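Local coordinates for protein putative peptidase (Chlamydophila abortus, PDB 3CE2) that probably acts as a zinc-dependent oligopeptidase of the M3B family that degrades small bioactive peptides, at residues A[331-336]-A[395-400]; A[436-441]-A[463-468]; A[442-447]-A[451-456]. One frame throughout, in Å; residues are numbered along the deposited sequence.

Contact 1: A[331-336]-A[395-400]; sequences QEAVDL and YDVSVI
The N-terminal turns of helix 394-416 pack through Val-397 and Ile-400 on Ala-333 and Leu-336 of helix 330-340. The interface is apolar throughout. Ala-333 is its middle. The CA atoms of Ala-333 and Val-397 are 5.6 Å apart, a close approach that the small alanine side chain permits. Ala-333 CB lies 3.8 Å from Ile-400 CD1 and 4.1 Å from Val-397 CG2, so one methyl group serves two partners a turn apart. Val-397 uses both branches. Its CG1 is anti to the backbone N (chi1 -176°) and reaches Leu-336, while CG2 is placed beside that N and reaches Ala-333. Leu-336 CD2 meets Val-397 CG1 at 4.0 Å, and the two side chains lie at about a right angle. Ile-400 is extended and touches with the end of its long branch.

Helix 394-416 is the zinc helix of the peptidase. Further along it, His-402 and His-406 of the HExxH motif bind a zinc ion. The Ile-400 side chain is about 12 Å from that metal, so the contact packs the helix ahead of the motif and does not enter the site. The local axes come within 9.9 Å and cross at -58°.

The apolar patch is extended by Ile-337 and Phe-330 of helix 330-340, and Leu-356 of helix 345-357 also covers Ile-400. Near the start of each helix an acid turns back to the chain before it. Glu-332 OE1 takes the N-H of Thr-329, and Asp-396 OD2 takes that of Thr-393 and also pairs with Thr-391 OG1. Ala-333 also packs on Tyr-390, in the loop ahead of helix 394-416.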
loop_
_atom_site.group_PDB
_atom_site.type_symbol
_atom_site.label_atom_id
_atom_site.label_comp_id
_atom_site.label_asym_id
_atom_site.label_seq_id
_atom_site.Cartn_x
_atom_site.Cartn_y
_atom_site.Cartn_z
ATOM N N GLN A 331 17.433 -8.346 -20.411
ATOM C CA GLN A 331 18.764 -7.796 -20.321
ATOM C C GLN A 331 18.709 -6.296 -20.393
ATOM O O GLN A 331 19.258 -5.612 -19.529
ATOM C CB GLN A 331 19.655 -8.322 -21.441
ATOM C CG GLN A 331 21.150 -8.146 -21.144
ATOM C CD GLN A 331 21.471 -8.330 -19.652
ATOM O OE1 GLN A 331 21.204 -9.383 -19.063
ATOM N NE2 GLN A 331 22.022 -7.290 -19.034
ATOM N N GLU A 332 18.039 -5.772 -21.412
ATOM C CA GLU A 332 18.002 -4.327 -21.576
ATOM C C GLU A 332 17.302 -3.642 -20.429
ATOM O O GLU A 332 17.685 -2.553 -20.042
ATOM C CB GLU A 332 17.333 -3.935 -22.881
ATOM C CG GLU A 332 18.263 -3.890 -24.068
ATOM C CD GLU A 332 17.550 -4.252 -25.368
ATOM O OE1 GLU A 332 16.297 -4.408 -25.358
ATOM O OE2 GLU A 332 18.255 -4.390 -26.397
ATOM N N ALA A 333 16.268 -4.272 -19.886
ATOM C CA ALA A 333 15.553 -3.675 -18.761
ATOM C C ALA A 333 16.536 -3.494 -17.617
ATOM O O ALA A 333 16.658 -2.409 -17.049
ATOM C CB ALA A 333 14.376 -4.541 -18.338
ATOM N N VAL A 334 17.252 -4.565 -17.305
ATOM C CA VAL A 334 18.282 -4.523 -16.286
ATOM C C VAL A 334 19.333 -3.425 -16.514
ATOM O O VAL A 334 19.642 -2.659 -15.610
ATOM C CB VAL A 334 18.965 -5.878 -16.140
ATOM C CG1 VAL A 334 20.039 -5.789 -15.073
ATOM C CG2 VAL A 334 17.930 -6.950 -15.780
ATOM N N ASP A 335 19.874 -3.327 -17.720
ATOM C CA ASP A 335 20.867 -2.293 -17.993
ATOM C C ASP A 335 20.282 -0.924 -17.701
ATOM O O ASP A 335 20.975 -0.021 -17.218
ATOM C CB ASP A 335 21.336 -2.353 -19.447
ATOM C CG ASP A 335 22.067 -3.637 -19.765
ATOM O OD1 ASP A 335 22.523 -4.297 -18.801
ATOM O OD2 ASP A 335 22.180 -3.987 -20.969
ATOM N N LEU A 336 18.996 -0.780 -18.004
ATOM C CA LEU A 336 18.292 0.470 -17.783
ATOM C C LEU A 336 18.163 0.758 -16.280
ATOM O O LEU A 336 18.540 1.835 -15.809
ATOM C CB LEU A 336 16.920 0.421 -18.458
ATOM C CG LEU A 336 16.264 1.773 -18.731
ATOM C CD1 LEU A 336 17.257 2.714 -19.415
ATOM C CD2 LEU A 336 15.008 1.589 -19.565
ATOM N N TYR A 395 6.301 0.129 -19.190
ATOM C CA TYR A 395 5.552 -0.227 -17.992
ATOM C C TYR A 395 6.206 -1.407 -17.267
ATOM O O TYR A 395 6.390 -1.361 -16.057
ATOM C CB TYR A 395 4.098 -0.560 -18.317
ATOM C CG TYR A 395 3.350 -1.077 -17.111
ATOM C CD1 TYR A 395 2.905 -0.198 -16.099
ATOM C CD2 TYR A 395 3.108 -2.445 -16.957
ATOM C CE1 TYR A 395 2.215 -0.676 -14.960
ATOM C CE2 TYR A 395 2.435 -2.943 -15.828
ATOM C CZ TYR A 395 1.988 -2.057 -14.833
ATOM O OH TYR A 395 1.327 -2.573 -13.722
ATOM N N ASP A 396 6.560 -2.452 -18.012
ATOM C CA ASP A 396 7.310 -3.596 -17.475
ATOM C C ASP A 396 8.561 -3.175 -16.708
ATOM O O ASP A 396 8.767 -3.570 -15.556
ATOM C CB ASP A 396 7.748 -4.544 -18.595
ATOM C CG ASP A 396 6.647 -5.486 -19.048
ATOM O OD1 ASP A 396 6.294 -6.405 -18.284
ATOM O OD2 ASP A 396 6.167 -5.328 -20.195
ATOM N N VAL A 397 9.410 -2.391 -17.363
ATOM C CA VAL A 397 10.653 -1.939 -16.756
ATOM C C VAL A 397 10.393 -1.303 -15.392
ATOM O O VAL A 397 11.070 -1.619 -14.415
ATOM C CB VAL A 397 11.392 -0.955 -17.668
ATOM C CG1 VAL A 397 12.722 -0.575 -17.062
ATOM C CG2 VAL A 397 11.602 -1.578 -19.034
ATOM N N SER A 398 9.386 -0.441 -15.309
ATOM C CA SER A 398 9.112 0.237 -14.052
ATOM C C SER A 398 8.559 -0.722 -12.974
ATOM O O SER A 398 8.712 -0.487 -11.768
ATOM C CB SER A 398 8.160 1.410 -14.271
ATOM O OG SER A 398 6.845 0.959 -14.074
ATOM N N VAL A 399 7.926 -1.802 -13.410
ATOM C CA VAL A 399 7.452 -2.819 -12.484
ATOM C C VAL A 399 8.660 -3.529 -11.842
ATOM O O VAL A 399 8.667 -3.825 -10.643
ATOM C CB VAL A 399 6.474 -3.809 -13.187
ATOM C CG1 VAL A 399 6.258 -5.049 -12.359
ATOM C CG2 VAL A 399 5.144 -3.125 -13.438
ATOM N N ILE A 400 9.700 -3.770 -12.635
ATOM C CA ILE A 400 10.962 -4.233 -12.072
ATOM C C ILE A 400 11.505 -3.212 -11.068
ATOM O O ILE A 400 11.940 -3.594 -9.979
ATOM C CB ILE A 400 12.020 -4.413 -13.144
ATOM C CG1 ILE A 400 11.646 -5.533 -14.084
ATOM C CG2 ILE A 400 13.371 -4.708 -12.525
ATOM C CD1 ILE A 400 12.635 -5.660 -15.210
#

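Contact 2: A[436-441]-A[463-468]; sequences NEMLLM and DTIFST
Met-438 of helix 431-447 reaches across to Thr-464 and Ile-465 of helix 451-487. The two helices form an antiparallel helical hairpin. It directly follows Glu-430, the third protein ligand of the HExxH zinc. The backbones stay well apart here, with the CA atoms of Met-438 and Ile-465 9.4 Å from each other. Side chains from both helices bridge the distance: the bent Met-438 on one side, Thr-464 and Ile-465 on the other.

The tight part is the end of Met-438. Its CG lies beside the backbone N, and a bend at chi2 (-71°) turns the sulfur and methyl toward helix 451-487. The CE methyl of Met-438 comes to 3.7 Å from Thr-464 CG2, the two side chains running alongside in opposite senses. The sulfur meets the long branch of Ile-465, with Met-438 SD 4.2 Å from Ile-465 CD1. This side is buried. Leu-546 and Leu-549 of helix 536-553 close on Met-438, and Ile-599 of helix 590-607 covers Ile-465. Met-441 is buried too, but it packs on the preceding turns of helix 451-487, at Ile-457, Arg-460 and Cys-461, and does not reach segment 463-468.

The other side is looser and more polar. Glu-437 points toward segment 463-468 without reaching it. Its OE2 is hydrogen-bonded to ND1 of His-402, a zinc ligand, so Glu-437 is a second-shell residue that would help fix the rotation of that imidazole. Thr-464 and Asp-463 are partly exposed. Asp-463 OD1 forms a salt bridge with Lys-302 and a hydrogen bond with Tyr-298.

Thr-464 divides the two regions. Its CG2, anti to the backbone N, takes the Met-438 methyl, while its OG1 is hydrogen-bonded to Arg-460 O one turn back.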
loop_
_atom_site.group_PDB
_atom_site.type_symbol
_atom_site.label_atom_id
_atom_site.label_comp_id
_atom_site.label_asym_id
_atom_site.label_seq_id
_atom_site.Cartn_x
_atom_site.Cartn_y
_atom_site.Cartn_z
ATOM N N ASN A 436 11.941 4.206 -6.211
ATOM C CA ASN A 436 12.495 3.599 -7.429
ATOM C C ASN A 436 11.756 3.990 -8.719
ATOM O O ASN A 436 12.392 4.300 -9.715
ATOM C CB ASN A 436 12.608 2.071 -7.308
ATOM C CG ASN A 436 13.808 1.642 -6.499
ATOM O OD1 ASN A 436 14.526 2.472 -5.952
ATOM N ND2 ASN A 436 14.028 0.341 -6.402
ATOM N N GLU A 437 10.425 3.975 -8.715
ATOM C CA GLU A 437 9.686 4.387 -9.903
ATOM C C GLU A 437 10.123 5.773 -10.283
ATOM O O GLU A 437 10.430 6.027 -11.432
ATOM C CB GLU A 437 8.197 4.449 -9.643
ATOM C CG GLU A 437 7.446 3.150 -9.851
ATOM C CD GLU A 437 6.071 3.177 -9.182
ATOM O OE1 GLU A 437 5.177 3.903 -9.671
ATOM O OE2 GLU A 437 5.896 2.488 -8.152
ATOM N N MET A 438 10.129 6.675 -9.304
ATOM C CA MET A 438 10.401 8.098 -9.535
ATOM C C MET A 438 11.815 8.356 -10.026
ATOM O O MET A 438 12.026 9.095 -10.973
ATOM C CB MET A 438 10.099 8.905 -8.270
ATOM C CG MET A 438 8.604 8.927 -7.927
ATOM S SD MET A 438 7.663 9.939 -9.094
ATOM C CE MET A 438 6.232 8.921 -9.403
ATOM N N LEU A 439 12.779 7.729 -9.375
ATOM C CA LEU A 439 14.164 7.770 -9.794
ATOM C C LEU A 439 14.315 7.339 -11.246
ATOM O O LEU A 439 15.003 7.990 -12.018
ATOM C CB LEU A 439 14.976 6.838 -8.906
ATOM C CG LEU A 439 16.503 6.878 -9.002
ATOM C CD1 LEU A 439 17.059 8.295 -9.309
ATOM C CD2 LEU A 439 17.102 6.291 -7.714
ATOM N N LEU A 440 13.700 6.221 -11.613
ATOM C CA LEU A 440 13.803 5.723 -12.984
ATOM C C LEU A 440 13.359 6.798 -13.999
ATOM O O LEU A 440 14.108 7.145 -14.910
ATOM C CB LEU A 440 12.981 4.452 -13.127
ATOM C CG LEU A 440 12.672 3.954 -14.532
ATOM C CD1 LEU A 440 13.864 3.266 -15.114
ATOM C CD2 LEU A 440 11.483 3.001 -14.524
ATOM N N MET A 441 12.147 7.325 -13.835
ATOM C CA MET A 441 11.672 8.450 -14.641
ATOM C C MET A 441 12.611 9.676 -14.577
ATOM O O MET A 441 12.959 10.260 -15.598
ATOM C CB MET A 441 10.248 8.844 -14.242
ATOM C CG MET A 441 9.148 7.929 -14.761
ATOM S SD MET A 441 7.571 8.331 -13.942
ATOM C CE MET A 441 6.667 6.811 -14.228
ATOM N N ASP A 463 0.960 12.806 -13.271
ATOM C CA ASP A 463 -0.350 12.150 -13.080
ATOM C C ASP A 463 -0.319 11.275 -11.815
ATOM O O ASP A 463 -1.251 11.296 -10.993
ATOM C CB ASP A 463 -0.728 11.287 -14.296
ATOM C CG ASP A 463 -1.087 12.122 -15.560
ATOM O OD1 ASP A 463 -1.332 13.366 -15.470
ATOM O OD2 ASP A 463 -1.126 11.504 -16.660
ATOM N N THR A 464 0.765 10.512 -11.670
ATOM C CA THR A 464 0.964 9.638 -10.525
ATOM C C THR A 464 1.056 10.443 -9.235
ATOM O O THR A 464 0.342 10.179 -8.261
ATOM C CB THR A 464 2.272 8.863 -10.693
ATOM O OG1 THR A 464 2.138 7.966 -11.793
ATOM C CG2 THR A 464 2.616 8.089 -9.447
ATOM N N ILE A 465 1.939 11.436 -9.235
ATOM C CA ILE A 465 2.082 12.300 -8.077
ATOM C C ILE A 465 0.745 12.970 -7.735
ATOM O O ILE A 465 0.301 12.950 -6.580
ATOM C CB ILE A 465 3.174 13.345 -8.304
ATOM C CG1 ILE A 465 4.506 12.647 -8.540
ATOM C CG2 ILE A 465 3.308 14.201 -7.107
ATOM C CD1 ILE A 465 5.624 13.600 -8.879
ATOM N N PHE A 466 0.084 13.540 -8.733
ATOM C CA PHE A 466 -1.180 14.218 -8.444
ATOM C C PHE A 466 -2.298 13.291 -8.020
ATOM O O PHE A 466 -3.100 13.671 -7.183
ATOM C CB PHE A 466 -1.603 15.205 -9.543
ATOM C CG PHE A 466 -0.908 16.524 -9.428
ATOM C CD1 PHE A 466 -1.378 17.493 -8.543
ATOM C CD2 PHE A 466 0.264 16.775 -10.143
ATOM C CE1 PHE A 466 -0.706 18.689 -8.391
ATOM C CE2 PHE A 466 0.943 17.980 -9.997
ATOM C CZ PHE A 466 0.454 18.936 -9.133
ATOM N N SER A 467 -2.351 12.075 -8.548
ATOM C CA SER A 467 -3.393 11.160 -8.078
ATOM C C SER A 467 -3.046 10.471 -6.756
ATOM O O SER A 467 -3.948 10.191 -5.946
ATOM C CB SER A 467 -3.771 10.127 -9.135
ATOM O OG SER A 467 -2.782 9.128 -9.190
ATOM N N THR A 468 -1.764 10.198 -6.508
ATOM C CA THR A 468 -1.487 9.519 -5.261
ATOM C C THR A 468 -1.248 10.471 -4.093
ATOM O O THR A 468 -1.386 10.072 -2.934
ATOM C CB THR A 468 -0.441 8.355 -5.351
ATOM O OG1 THR A 468 0.665 8.597 -4.477
ATOM C CG2 THR A 468 0.020 8.104 -6.763
#

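Contact 3: A[442-447]-A[451-456]; sequences DSMLKE and KEEKIT
The carboxylate of Glu-453 is the flat side-chain group at this contact, and the methyl of Met-444 lies beyond OE1, tilted a little under 30° out of the carboxylate plane. Met-444 CE is 4.3 Å from Glu-453 OE1, a loose touch. OE2 is hydrogen-bonded to Ser-448 OG in the connecting loop, which should restrain the carboxylate. The backbone carries the rest of the contact. Leu-445 CD2 rests on the backbone of Lys-454, 3.8 Å from both its O and its CA. The Lys-454 side chain passes the peptide oxygen of Leu-445, with Lys-454 NZ 3.9 Å from Leu-445 O.

These residues form the turn end of the helical hairpin made by helices 431-447 and 451-487. Three residues join the two segments, and the CA atoms of Leu-445 and Lys-454 are 5.8 Å apart. Leu-445 has CG beside its backbone N (chi1 -80°), which sends CD2 across to the next helix. Leu-445 CD2 also lies 4.2 Å from Lys-454 CB. At the start of helix 451-487, Ser-450 OG accepts the N-H of Glu-453. Away from the interface, exposed Lys-446 folds back, its NZ in a long, weak salt bridge of 3.4 Å to OD2 of buried Asp-442. Asp-442 OD1 pairs with Lys-602, giving the acid two lysine partners.

The hairpin end lies away from the zinc sites. Helix 590-607 flanks it through Glu-605, which Leu-445 touches, and through Lys-601 beside Lys-446. Met-444 packs on Tyr-328, just ahead of helix 330-340, and Ser-443 OG bonds to Ser-340 O at the end of that helix.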
loop_
_atom_site.group_PDB
_atom_site.type_symbol
_atom_site.label_atom_id
_atom_site.label_comp_id
_atom_site.label_asym_id
_atom_site.label_seq_id
_atom_site.Cartn_x
_atom_site.Cartn_y
_atom_site.Cartn_z
ATOM N N ASP A 442 13.035 10.064 -13.393
ATOM C CA ASP A 442 13.994 11.147 -13.296
ATOM C C ASP A 442 15.225 10.935 -14.166
ATOM O O ASP A 442 15.634 11.830 -14.904
ATOM C CB ASP A 442 14.447 11.346 -11.866
ATOM C CG ASP A 442 15.299 12.581 -11.716
ATOM O OD1 ASP A 442 14.710 13.675 -11.794
ATOM O OD2 ASP A 442 16.540 12.468 -11.540
ATOM N N SER A 443 15.827 9.757 -14.066
ATOM C CA SER A 443 17.034 9.447 -14.816
ATOM C C SER A 443 16.788 9.366 -16.306
ATOM O O SER A 443 17.651 9.761 -17.089
ATOM C CB SER A 443 17.641 8.130 -14.351
ATOM O OG SER A 443 18.139 8.245 -13.036
ATOM N N MET A 444 15.621 8.848 -16.697
ATOM C CA MET A 444 15.295 8.694 -18.117
ATOM C C MET A 444 15.085 10.043 -18.786
ATOM O O MET A 444 15.389 10.191 -19.961
ATOM C CB MET A 444 14.076 7.792 -18.338
ATOM C CG MET A 444 14.376 6.330 -18.181
ATOM S SD MET A 444 12.959 5.285 -18.568
ATOM C CE MET A 444 13.054 5.314 -20.364
ATOM N N LEU A 445 14.560 11.014 -18.048
ATOM C CA LEU A 445 14.429 12.377 -18.559
ATOM C C LEU A 445 15.783 12.965 -18.842
ATOM O O LEU A 445 16.046 13.420 -19.941
ATOM C CB LEU A 445 13.803 13.274 -17.521
ATOM C CG LEU A 445 12.310 13.187 -17.385
ATOM C CD1 LEU A 445 11.882 14.317 -16.464
ATOM C CD2 LEU A 445 11.697 13.309 -18.777
ATOM N N LYS A 446 16.626 12.988 -17.817
ATOM C CA LYS A 446 17.992 13.440 -17.956
ATOM C C LYS A 446 18.637 12.814 -19.181
ATOM O O LYS A 446 19.365 13.478 -19.897
ATOM C CB LYS A 446 18.800 13.090 -16.710
ATOM C CG LYS A 446 18.580 14.031 -15.525
ATOM C CD LYS A 446 19.382 13.559 -14.293
ATOM C CE LYS A 446 19.411 14.608 -13.160
ATOM N NZ LYS A 446 18.059 15.219 -12.872
ATOM N N GLU A 447 18.373 11.539 -19.438
ATOM C CA GLU A 447 19.114 10.839 -20.479
ATOM C C GLU A 447 18.492 10.996 -21.831
ATOM O O GLU A 447 19.080 10.606 -22.827
ATOM C CB GLU A 447 19.236 9.345 -20.173
ATOM C CG GLU A 447 20.225 9.015 -19.054
ATOM C CD GLU A 447 21.570 9.721 -19.212
ATOM O OE1 GLU A 447 22.192 9.583 -20.290
ATOM O OE2 GLU A 447 22.005 10.406 -18.255
ATOM N N LYS A 451 11.808 14.928 -27.415
ATOM C CA LYS A 451 10.917 15.786 -26.673
ATOM C C LYS A 451 9.563 15.103 -26.428
ATOM O O LYS A 451 8.962 15.275 -25.369
ATOM C CB LYS A 451 10.740 17.098 -27.440
ATOM C CG LYS A 451 9.868 18.147 -26.771
ATOM C CD LYS A 451 9.360 19.163 -27.799
ATOM C CE LYS A 451 8.104 19.861 -27.305
ATOM N NZ LYS A 451 7.296 20.464 -28.400
ATOM N N GLU A 452 9.081 14.326 -27.392
ATOM C CA GLU A 452 7.801 13.644 -27.207
ATOM C C GLU A 452 7.905 12.679 -26.036
ATOM O O GLU A 452 6.970 12.522 -25.252
ATOM C CB GLU A 452 7.347 12.923 -28.481
ATOM C CG GLU A 452 6.718 13.853 -29.546
ATOM C CD GLU A 452 5.322 14.397 -29.161
ATOM O OE1 GLU A 452 4.373 13.583 -29.016
ATOM O OE2 GLU A 452 5.168 15.641 -29.027
ATOM N N GLU A 453 9.059 12.048 -25.907
ATOM C CA GLU A 453 9.302 11.141 -24.805
ATOM C C GLU A 453 9.267 11.922 -23.491
ATOM O O GLU A 453 8.487 11.626 -22.590
ATOM C CB GLU A 453 10.664 10.495 -24.997
ATOM C CG GLU A 453 10.854 9.161 -24.332
ATOM C CD GLU A 453 12.280 8.631 -24.511
ATOM O OE1 GLU A 453 12.589 7.538 -23.969
ATOM O OE2 GLU A 453 13.088 9.310 -25.193
ATOM N N LYS A 454 10.108 12.940 -23.395
ATOM C CA LYS A 454 10.131 13.784 -22.217
ATOM C C LYS A 454 8.735 14.166 -21.732
ATOM O O LYS A 454 8.460 14.168 -20.533
ATOM C CB LYS A 454 10.944 15.041 -22.487
ATOM C CG LYS A 454 12.428 14.785 -22.681
ATOM C CD LYS A 454 13.211 16.087 -22.537
ATOM C CE LYS A 454 14.701 15.875 -22.759
ATOM N NZ LYS A 454 15.498 16.774 -21.873
ATOM N N ILE A 455 7.850 14.504 -22.653
ATOM C CA ILE A 455 6.511 14.882 -22.254
ATOM C C ILE A 455 5.795 13.648 -21.745
ATOM O O ILE A 455 5.170 13.680 -20.687
ATOM C CB ILE A 455 5.741 15.553 -23.394
ATOM C CG1 ILE A 455 6.415 16.885 -23.728
ATOM C CG2 ILE A 455 4.288 15.799 -22.998
ATOM C CD1 ILE A 455 5.864 17.575 -24.968
ATOM N N THR A 456 5.924 12.545 -22.477
ATOM C CA THR A 456 5.342 11.292 -22.050
ATOM C C THR A 456 5.767 10.971 -20.621
ATOM O O THR A 456 4.925 10.768 -19.759
ATOM C CB THR A 456 5.672 10.160 -23.033
ATOM O OG1 THR A 456 4.840 10.306 -24.184
ATOM C CG2 THR A 456 5.379 8.793 -22.441
#

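In the fold
All three contacts lie in the M3 peptidase region. From the N terminus, contact 1 comes first. It closes a loop of 58 residues that holds helix 345-357 and three short strands, and brings helix 330-340 onto the zinc helix 394-416. Contact 2 opens only after this, on helix 431-447, and closes on helix 451-487. Contact 3 is nested inside it at the hairpin turn, so the same helix pair is held at two levels, 13 Å apart between centres. Contact 1 touches both others: Ser-398 CA is 3.7 Å from Leu-440 CD2, and Leu-336 CD2 is 4.3 Å from Met-444 CE. Helix 431-447 thus joins all three.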